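Local coordinates for methyltransferase small domain-containing protein (Thermoplasma acidophilum, PDB 1NE2) that is of unknown function but is probably a methyltransferase dependent on S-adenosylmethionine, at residues 38-43 with 143-148; 105-110 with 132-137. All coordinates share one frame; numbering follows the deposited sequence.

Contact 1: residues 38-43 with 143-148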
ATOM      1  N   ALA B  38     -12.959 -14.290  -8.509  1.00 14.10           N
ATOM      2  CA  ALA B  38     -12.773 -15.018  -7.259  1.00 14.75           C
ATOM      3  C   ALA B  38     -11.733 -16.128  -7.435  1.00 14.49           C
ATOM      4  O   ALA B  38     -10.872 -16.309  -6.582  1.00 15.17           O
ATOM      5  CB  ALA B  38     -14.104 -15.603  -6.789  1.00 14.47           C
ATOM      6  N   TYR B  39     -11.811 -16.866  -8.544  1.00 16.42           N
ATOM      7  CA  TYR B  39     -10.859 -17.949  -8.801  1.00 15.75           C
ATOM      8  C   TYR B  39      -9.427 -17.415  -8.823  1.00 14.88           C
ATOM      9  O   TYR B  39      -8.530 -17.949  -8.158  1.00 14.56           O
ATOM     10  CB  TYR B  39     -11.150 -18.612 -10.148  1.00 16.68           C
ATOM     11  CG  TYR B  39     -10.165 -19.703 -10.508  1.00 17.18           C
ATOM     12  CD1 TYR B  39     -10.263 -20.970  -9.937  1.00 18.10           C
ATOM     13  CD2 TYR B  39      -9.126 -19.467 -11.410  1.00 15.69           C
ATOM     14  CE1 TYR B  39      -9.354 -21.978 -10.252  1.00 20.66           C
ATOM     15  CE2 TYR B  39      -8.209 -20.473 -11.729  1.00 20.53           C
ATOM     16  CZ  TYR B  39      -8.332 -21.724 -11.145  1.00 20.90           C
ATOM     17  OH  TYR B  39      -7.432 -22.726 -11.447  1.00 20.89           O
ATOM     18  N   PHE B  40      -9.228 -16.363  -9.611  1.00 13.04           N
ATOM     19  CA  PHE B  40      -7.930 -15.720  -9.776  1.00 14.90           C
ATOM     20  C   PHE B  40      -7.373 -15.238  -8.437  1.00 15.64           C
ATOM     21  O   PHE B  40      -6.224 -15.542  -8.090  1.00 14.93           O
ATOM     22  CB  PHE B  40      -8.096 -14.553 -10.762  1.00 13.15           C
ATOM     23  CG  PHE B  40      -6.864 -13.718 -10.975  1.00 14.99           C
ATOM     24  CD1 PHE B  40      -5.666 -14.289 -11.399  1.00 16.78           C
ATOM     25  CD2 PHE B  40      -6.935 -12.333 -10.836  1.00 16.53           C
ATOM     26  CE1 PHE B  40      -4.555 -13.489 -11.690  1.00 16.53           C
ATOM     27  CE2 PHE B  40      -5.838 -11.525 -11.121  1.00 17.64           C
ATOM     28  CZ  PHE B  40      -4.640 -12.105 -11.553  1.00 16.94           C
ATOM     29  N   LEU B  41      -8.191 -14.512  -7.677  1.00 14.78           N
ATOM     30  CA  LEU B  41      -7.763 -13.986  -6.375  1.00 14.84           C
ATOM     31  C   LEU B  41      -7.451 -15.071  -5.345  1.00 13.87           C
ATOM     32  O   LEU B  41      -6.500 -14.935  -4.578  1.00 14.58           O
ATOM     33  CB  LEU B  41      -8.814 -13.024  -5.812  1.00 15.03           C
ATOM     34  CG  LEU B  41      -8.988 -11.706  -6.581  1.00 16.44           C
ATOM     35  CD1 LEU B  41     -10.130 -10.910  -5.946  1.00 15.48           C
ATOM     36  CD2 LEU B  41      -7.698 -10.892  -6.549  1.00 15.44           C
ATOM     37  N   ILE B  42      -8.233 -16.144  -5.321  1.00 14.72           N
ATOM     38  CA  ILE B  42      -7.963 -17.210  -4.364  1.00 15.98           C
ATOM     39  C   ILE B  42      -6.607 -17.861  -4.663  1.00 16.88           C
ATOM     40  O   ILE B  42      -5.889 -18.267  -3.744  1.00 14.78           O
ATOM     41  CB  ILE B  42      -9.091 -18.272  -4.355  1.00 16.55           C
ATOM     42  CG1 ILE B  42     -10.382 -17.648  -3.816  1.00 19.68           C
ATOM     43  CG2 ILE B  42      -8.676 -19.473  -3.505  1.00 19.00           C
ATOM     44  CD1 ILE B  42     -10.230 -16.977  -2.458  1.00 18.78           C
ATOM     45  N   GLU B  43      -6.245 -17.958  -5.941  1.00 14.95           N
ATOM     46  CA  GLU B  43      -4.943 -18.525  -6.285  1.00 17.39           C
ATOM     47  C   GLU B  43      -3.847 -17.662  -5.656  1.00 15.05           C
ATOM     48  O   GLU B  43      -2.903 -18.172  -5.054  1.00 16.20           O
ATOM     49  CB  GLU B  43      -4.731 -18.555  -7.801  1.00 14.20           C
ATOM     50  CG  GLU B  43      -5.551 -19.586  -8.546  1.00 15.80           C
ATOM     51  CD  GLU B  43      -5.075 -19.757  -9.977  1.00 17.27           C
ATOM     52  OE1 GLU B  43      -4.678 -18.747 -10.594  1.00 18.62           O
ATOM     53  OE2 GLU B  43      -5.099 -20.902 -10.480  1.00 18.86           O
ATOM     54  N   TYR B 143       1.004 -10.427 -10.844  1.00 13.94           N
ATOM     55  CA  TYR B 143      -0.033 -11.287 -11.417  1.00 12.10           C
ATOM     56  C   TYR B 143      -0.808 -10.563 -12.507  1.00 13.13           C
ATOM     57  O   TYR B 143      -1.073  -9.366 -12.401  1.00 13.24           O
ATOM     58  CB  TYR B 143      -1.019 -11.717 -10.330  1.00 13.97           C
ATOM     59  CG  TYR B 143      -0.424 -12.610  -9.268  1.00 15.14           C
ATOM     60  CD1 TYR B 143      -0.441 -13.996  -9.414  1.00 15.62           C
ATOM     61  CD2 TYR B 143       0.146 -12.071  -8.111  1.00 16.84           C
ATOM     62  CE1 TYR B 143       0.089 -14.834  -8.425  1.00 15.33           C
ATOM     63  CE2 TYR B 143       0.679 -12.898  -7.118  1.00 15.90           C
ATOM     64  CZ  TYR B 143       0.641 -14.276  -7.282  1.00 15.23           C
ATOM     65  OH  TYR B 143       1.124 -15.100  -6.287  1.00 15.16           O
ATOM     66  N   SER B 144      -1.190 -11.304 -13.542  1.00 14.63           N
ATOM     67  CA  SER B 144      -1.944 -10.734 -14.657  1.00 14.34           C
ATOM     68  C   SER B 144      -2.926 -11.752 -15.201  1.00 15.39           C
ATOM     69  O   SER B 144      -2.622 -12.946 -15.273  1.00 15.92           O
ATOM     70  CB  SER B 144      -0.995 -10.319 -15.791  1.00 15.94           C
ATOM     71  OG  SER B 144      -1.719  -9.837 -16.921  1.00 17.55           O
ATOM     72  N   ILE B 145      -4.110 -11.282 -15.573  1.00 15.38           N
ATOM     73  CA  ILE B 145      -5.109 -12.153 -16.164  1.00 16.11           C
ATOM     74  C   ILE B 145      -5.619 -11.378 -17.366  1.00 17.21           C
ATOM     75  O   ILE B 145      -5.982 -10.207 -17.254  1.00 18.22           O
ATOM     76  CB  ILE B 145      -6.272 -12.503 -15.184  1.00 16.32           C
ATOM     77  CG1 ILE B 145      -7.243 -13.466 -15.880  1.00 16.34           C
ATOM     78  CG2 ILE B 145      -7.004 -11.242 -14.733  1.00 19.15           C
ATOM     79  CD1 ILE B 145      -8.225 -14.158 -14.952  1.00 16.44           C
ATOM     80  N   GLY B 146      -5.604 -12.020 -18.525  1.00 18.79           N
ATOM     81  CA  GLY B 146      -6.058 -11.349 -19.727  1.00 21.35           C
ATOM     82  C   GLY B 146      -6.107 -12.244 -20.946  1.00 22.06           C
ATOM     83  O   GLY B 146      -6.001 -13.462 -20.844  1.00 18.86           O
ATOM     84  N   ASN B 147      -6.274 -11.613 -22.105  1.00 24.07           N
ATOM     85  CA  ASN B 147      -6.349 -12.300 -23.391  1.00 25.31           C
ATOM     86  C   ASN B 147      -5.128 -13.186 -23.616  1.00 24.14           C
ATOM     87  O   ASN B 147      -3.989 -12.767 -23.394  1.00 23.10           O
ATOM     88  CB  ASN B 147      -6.461 -11.251 -24.502  1.00 28.05           C
ATOM     89  CG  ASN B 147      -6.670 -11.857 -25.873  1.00 32.47           C
ATOM     90  OD1 ASN B 147      -6.769 -11.133 -26.864  1.00 42.60           O
ATOM     91  ND2 ASN B 147      -6.738 -13.180 -25.945  1.00 33.79           N
ATOM     92  N   ALA B 148      -5.371 -14.415 -24.062  1.00 25.22           N
ATOM     93  CA  ALA B 148      -4.295 -15.367 -24.312  1.00 26.75           C
ATOM     94  C   ALA B 148      -3.479 -15.015 -25.552  1.00 28.38           C
ATOM     95  O   ALA B 148      -2.433 -15.616 -25.803  1.00 28.96           O
ATOM     96  CB  ALA B 148      -4.866 -16.768 -24.450  1.00 28.32           C
TER
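Y143 meets F40 through its CB, while its hydroxyl OH reaches past the contact to a hydrogen bond with D47 OD2. That bond anchors the far end of the tyrosine. No hydrogen bond joins the two segments themselves, and all four touching residues are buried. The setting is a Rossmann-like, class I methyltransferase fold, in which helix 34-46 packs on one face of the central sheet. Here it lies against strand 142-147. The two short axes run nearly antiparallel, at 158°, and come within 10.4 Å.

F40 carries the contact from the helix. Its CG stands anti to the backbone N (chi1 176°), and this sends the ring out to the strand. I145 lies over one face of that ring. Its CB sits 4.0 Å from the F40 ring centroid and only 10° off the ring normal, a CH-pi arrangement. I145 CG2 extends over the same ring, 3.8 Å from F40 CE2. F40 and I145 lie alongside each other with their chains pointing opposite ways. Y143 comes at the ring obliquely.

I115, L65 and I192 also touch F40, so the ring is held among the central strand, the next helix and the antiparallel strand 187-197. S144 leaves its backbone away from the helix, and its side chain touches M116 and P118. P118 belongs to an Asn-Pro-Pro-Phe sequence, consistent with the motif of that type in several methyltransferases of this class. At the leading end of the F40 ring, CZ lies 3.8 Å from Y143 CB and 4.0 Å from the backbone C of S144.

Contact 2: residues 105-110 with 132-137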
ATOM      1  N   SER B 105       2.199   5.732 -15.290  1.00 25.15           N
ATOM      2  CA  SER B 105       3.499   6.394 -15.174  1.00 25.63           C
ATOM      3  C   SER B 105       3.645   7.144 -13.850  1.00 24.91           C
ATOM      4  O   SER B 105       4.759   7.395 -13.389  1.00 26.27           O
ATOM      5  CB  SER B 105       3.692   7.382 -16.327  1.00 30.40           C
ATOM      6  OG  SER B 105       2.792   8.471 -16.209  1.00 30.86           O
ATOM      7  N   GLU B 106       2.517   7.496 -13.241  1.00 23.72           N
ATOM      8  CA  GLU B 106       2.517   8.238 -11.981  1.00 24.49           C
ATOM      9  C   GLU B 106       2.772   7.384 -10.736  1.00 23.03           C
ATOM     10  O   GLU B 106       3.128   7.915  -9.687  1.00 24.39           O
ATOM     11  CB  GLU B 106       1.182   8.961 -11.795  1.00 27.97           C
ATOM     12  CG  GLU B 106       0.603   9.566 -13.058  1.00 33.64           C
ATOM     13  CD  GLU B 106      -0.712  10.283 -12.800  1.00 34.75           C
ATOM     14  OE1 GLU B 106      -1.495  10.456 -13.756  1.00 39.67           O
ATOM     15  OE2 GLU B 106      -0.959  10.683 -11.644  1.00 37.01           O
ATOM     16  N   ILE B 107       2.575   6.074 -10.843  1.00 19.53           N
ATOM     17  CA  ILE B 107       2.772   5.180  -9.700  1.00 17.50           C
ATOM     18  C   ILE B 107       4.235   5.164  -9.243  1.00 18.39           C
ATOM     19  O   ILE B 107       5.146   4.974 -10.046  1.00 17.42           O
ATOM     20  CB  ILE B 107       2.290   3.752 -10.041  1.00 16.70           C
ATOM     21  CG1 ILE B 107       0.800   3.780 -10.420  1.00 16.44           C
ATOM     22  CG2 ILE B 107       2.530   2.817  -8.864  1.00 15.88           C
ATOM     23  CD1 ILE B 107      -0.117   4.371  -9.354  1.00 20.37           C
ATOM     24  N   SER B 108       4.458   5.363  -7.948  1.00 15.99           N
ATOM     25  CA  SER B 108       5.824   5.417  -7.433  1.00 20.32           C
ATOM     26  C   SER B 108       6.069   4.772  -6.073  1.00 20.30           C
ATOM     27  O   SER B 108       7.166   4.873  -5.532  1.00 22.71           O
ATOM     28  CB  SER B 108       6.287   6.878  -7.390  1.00 21.09           C
ATOM     29  OG  SER B 108       5.322   7.703  -6.745  1.00 20.96           O
ATOM     30  N   GLY B 109       5.062   4.118  -5.513  1.00 20.51           N
ATOM     31  CA  GLY B 109       5.256   3.477  -4.224  1.00 18.74           C
ATOM     32  C   GLY B 109       5.635   2.012  -4.357  1.00 19.73           C
ATOM     33  O   GLY B 109       5.657   1.470  -5.464  1.00 19.86           O
ATOM     34  N   LYS B 110       5.944   1.378  -3.227  1.00 18.66           N
ATOM     35  CA  LYS B 110       6.316  -0.038  -3.191  1.00 19.67           C
ATOM     36  C   LYS B 110       5.184  -0.857  -2.570  1.00 18.28           C
ATOM     37  O   LYS B 110       4.575  -0.435  -1.581  1.00 16.59           O
ATOM     38  CB  LYS B 110       7.595  -0.222  -2.364  1.00 21.72           C
ATOM     39  CG  LYS B 110       7.986  -1.670  -2.112  1.00 32.19           C
ATOM     40  CD  LYS B 110       9.237  -1.754  -1.237  1.00 37.40           C
ATOM     41  CE  LYS B 110       9.616  -3.200  -0.921  1.00 41.52           C
ATOM     42  NZ  LYS B 110       9.951  -3.996  -2.138  1.00 43.64           N
ATOM     43  N   ILE B 132       3.791  -3.369 -17.581  1.00 27.22           N
ATOM     44  CA  ILE B 132       4.762  -4.400 -17.246  1.00 27.03           C
ATOM     45  C   ILE B 132       5.972  -3.752 -16.579  1.00 24.65           C
ATOM     46  O   ILE B 132       6.425  -4.199 -15.525  1.00 21.71           O
ATOM     47  CB  ILE B 132       5.217  -5.170 -18.503  1.00 28.52           C
ATOM     48  CG1 ILE B 132       4.000  -5.794 -19.191  1.00 31.23           C
ATOM     49  CG2 ILE B 132       6.210  -6.254 -18.115  1.00 30.65           C
ATOM     50  CD1 ILE B 132       4.314  -6.485 -20.503  1.00 32.48           C
ATOM     51  N   ASP B 133       6.483  -2.685 -17.185  1.00 23.86           N
ATOM     52  CA  ASP B 133       7.635  -1.981 -16.632  1.00 23.21           C
ATOM     53  C   ASP B 133       7.365  -1.464 -15.225  1.00 22.55           C
ATOM     54  O   ASP B 133       8.190  -1.631 -14.325  1.00 21.07           O
ATOM     55  CB  ASP B 133       8.026  -0.809 -17.532  1.00 30.29           C
ATOM     56  CG  ASP B 133       8.779  -1.252 -18.769  1.00 35.35           C
ATOM     57  OD1 ASP B 133       9.016  -0.403 -19.651  1.00 39.65           O
ATOM     58  OD2 ASP B 133       9.139  -2.446 -18.854  1.00 37.71           O
ATOM     59  N   LYS B 134       6.213  -0.832 -15.037  1.00 20.47           N
ATOM     60  CA  LYS B 134       5.869  -0.295 -13.725  1.00 20.14           C
ATOM     61  C   LYS B 134       5.742  -1.408 -12.683  1.00 20.68           C
ATOM     62  O   LYS B 134       6.166  -1.246 -11.534  1.00 20.03           O
ATOM     63  CB  LYS B 134       4.558   0.487 -13.799  1.00 19.26           C
ATOM     64  CG  LYS B 134       4.162   1.163 -12.485  1.00 22.21           C
ATOM     65  CD  LYS B 134       4.668   2.598 -12.379  1.00 33.49           C
ATOM     66  CE  LYS B 134       6.177   2.701 -12.285  1.00 33.67           C
ATOM     67  NZ  LYS B 134       6.613   4.137 -12.208  1.00 27.01           N
ATOM     68  N   ALA B 135       5.158  -2.532 -13.084  1.00 18.32           N
ATOM     69  CA  ALA B 135       4.977  -3.656 -12.173  1.00 19.36           C
ATOM     70  C   ALA B 135       6.309  -4.133 -11.603  1.00 19.61           C
ATOM     71  O   ALA B 135       6.442  -4.326 -10.399  1.00 18.50           O
ATOM     72  CB  ALA B 135       4.267  -4.813 -12.886  1.00 17.91           C
ATOM     73  N   PHE B 136       7.303  -4.308 -12.471  1.00 17.80           N
ATOM     74  CA  PHE B 136       8.604  -4.779 -12.024  1.00 18.87           C
ATOM     75  C   PHE B 136       9.438  -3.774 -11.237  1.00 20.68           C
ATOM     76  O   PHE B 136      10.432  -4.134 -10.607  1.00 21.76           O
ATOM     77  CB  PHE B 136       9.380  -5.325 -13.222  1.00 22.69           C
ATOM     78  CG  PHE B 136       8.931  -6.693 -13.634  1.00 25.92           C
ATOM     79  CD1 PHE B 136       9.379  -7.819 -12.950  1.00 27.15           C
ATOM     80  CD2 PHE B 136       8.009  -6.856 -14.662  1.00 29.40           C
ATOM     81  CE1 PHE B 136       8.912  -9.090 -13.282  1.00 30.30           C
ATOM     82  CE2 PHE B 136       7.533  -8.125 -15.001  1.00 33.98           C
ATOM     83  CZ  PHE B 136       7.987  -9.245 -14.308  1.00 33.48           C
ATOM     84  N   GLU B 137       9.019  -2.517 -11.249  1.00 19.87           N
ATOM     85  CA  GLU B 137       9.721  -1.487 -10.504  1.00 22.09           C
ATOM     86  C   GLU B 137       8.983  -1.268  -9.182  1.00 20.53           C
ATOM     87  O   GLU B 137       9.512  -0.654  -8.252  1.00 22.82           O
ATOM     88  CB  GLU B 137       9.728  -0.189 -11.317  1.00 29.15           C
ATOM     89  CG  GLU B 137      10.323   1.008 -10.608  1.00 37.95           C
ATOM     90  CD  GLU B 137      10.210   2.278 -11.430  1.00 41.65           C
ATOM     91  OE1 GLU B 137      10.662   3.340 -10.950  1.00 44.97           O
ATOM     92  OE2 GLU B 137       9.669   2.213 -12.556  1.00 41.17           O
TER
HETATM   93  O   HOH W   1       7.266   6.135 -14.270  1.00 25.80           O
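The flat group at the centre of this contact is the peptide joining I107 to S108, and K134 meets it at its oxygen end. K134 NZ donates to I107 O at 2.7 Å, with a C=O...N angle of 163°. The lysine thus approaches almost head-on to the carbonyl. The contact belongs to the Rossmann-like fold. It joins the loop before strand 111-116 to helix 126-138, the helix of the beta-alpha-beta crossover from that strand to strand 142-147.

The nitrogen of the same peptide, S108 N, is hydrogen-bonded to E75 OE1 of the second subunit. The peptide is therefore held at both ends, and the two charged partners would probably polarise it. G109 N binds the other oxygen of that glutamate, so the loop is also part of the dimer interface.

The aliphatic part of K134 packs on I107 before the charge arrives. K134 CD lies 3.5 Å from I107 CB. The chain bends at chi2 (92°) and chi3 (-67°), which brings the ammonium back to the carbonyl. A water bridges the other loop carbonyl: it donates to S105 O at 2.9 Å and accepts from K134 NZ at 2.9 Å. One turn along the helix, E137 OE2 makes a long salt bridge to K134 NZ, at 3.6 Å.

In the fold
Contact 1 is core and contact 2 lies nearer the surface, with about 19 Å between their centres. The two do not touch; their nearest atoms are about 7 Å apart. They join different elements of one Rossmann-like domain, helix to strand in contact 1 and loop to helix in contact 2. Helix 126-138 of contact 2 leads directly into strand 142-147 of contact 1, and A135 and F136 pack on I142 of that strand. The chemistry follows the place. In the interior, an aromatic ring and aliphatic groups join helix to sheet without a hydrogen bond between them. Toward solvent and the second subunit, a lysine, backbone carbonyls and a water do the joining.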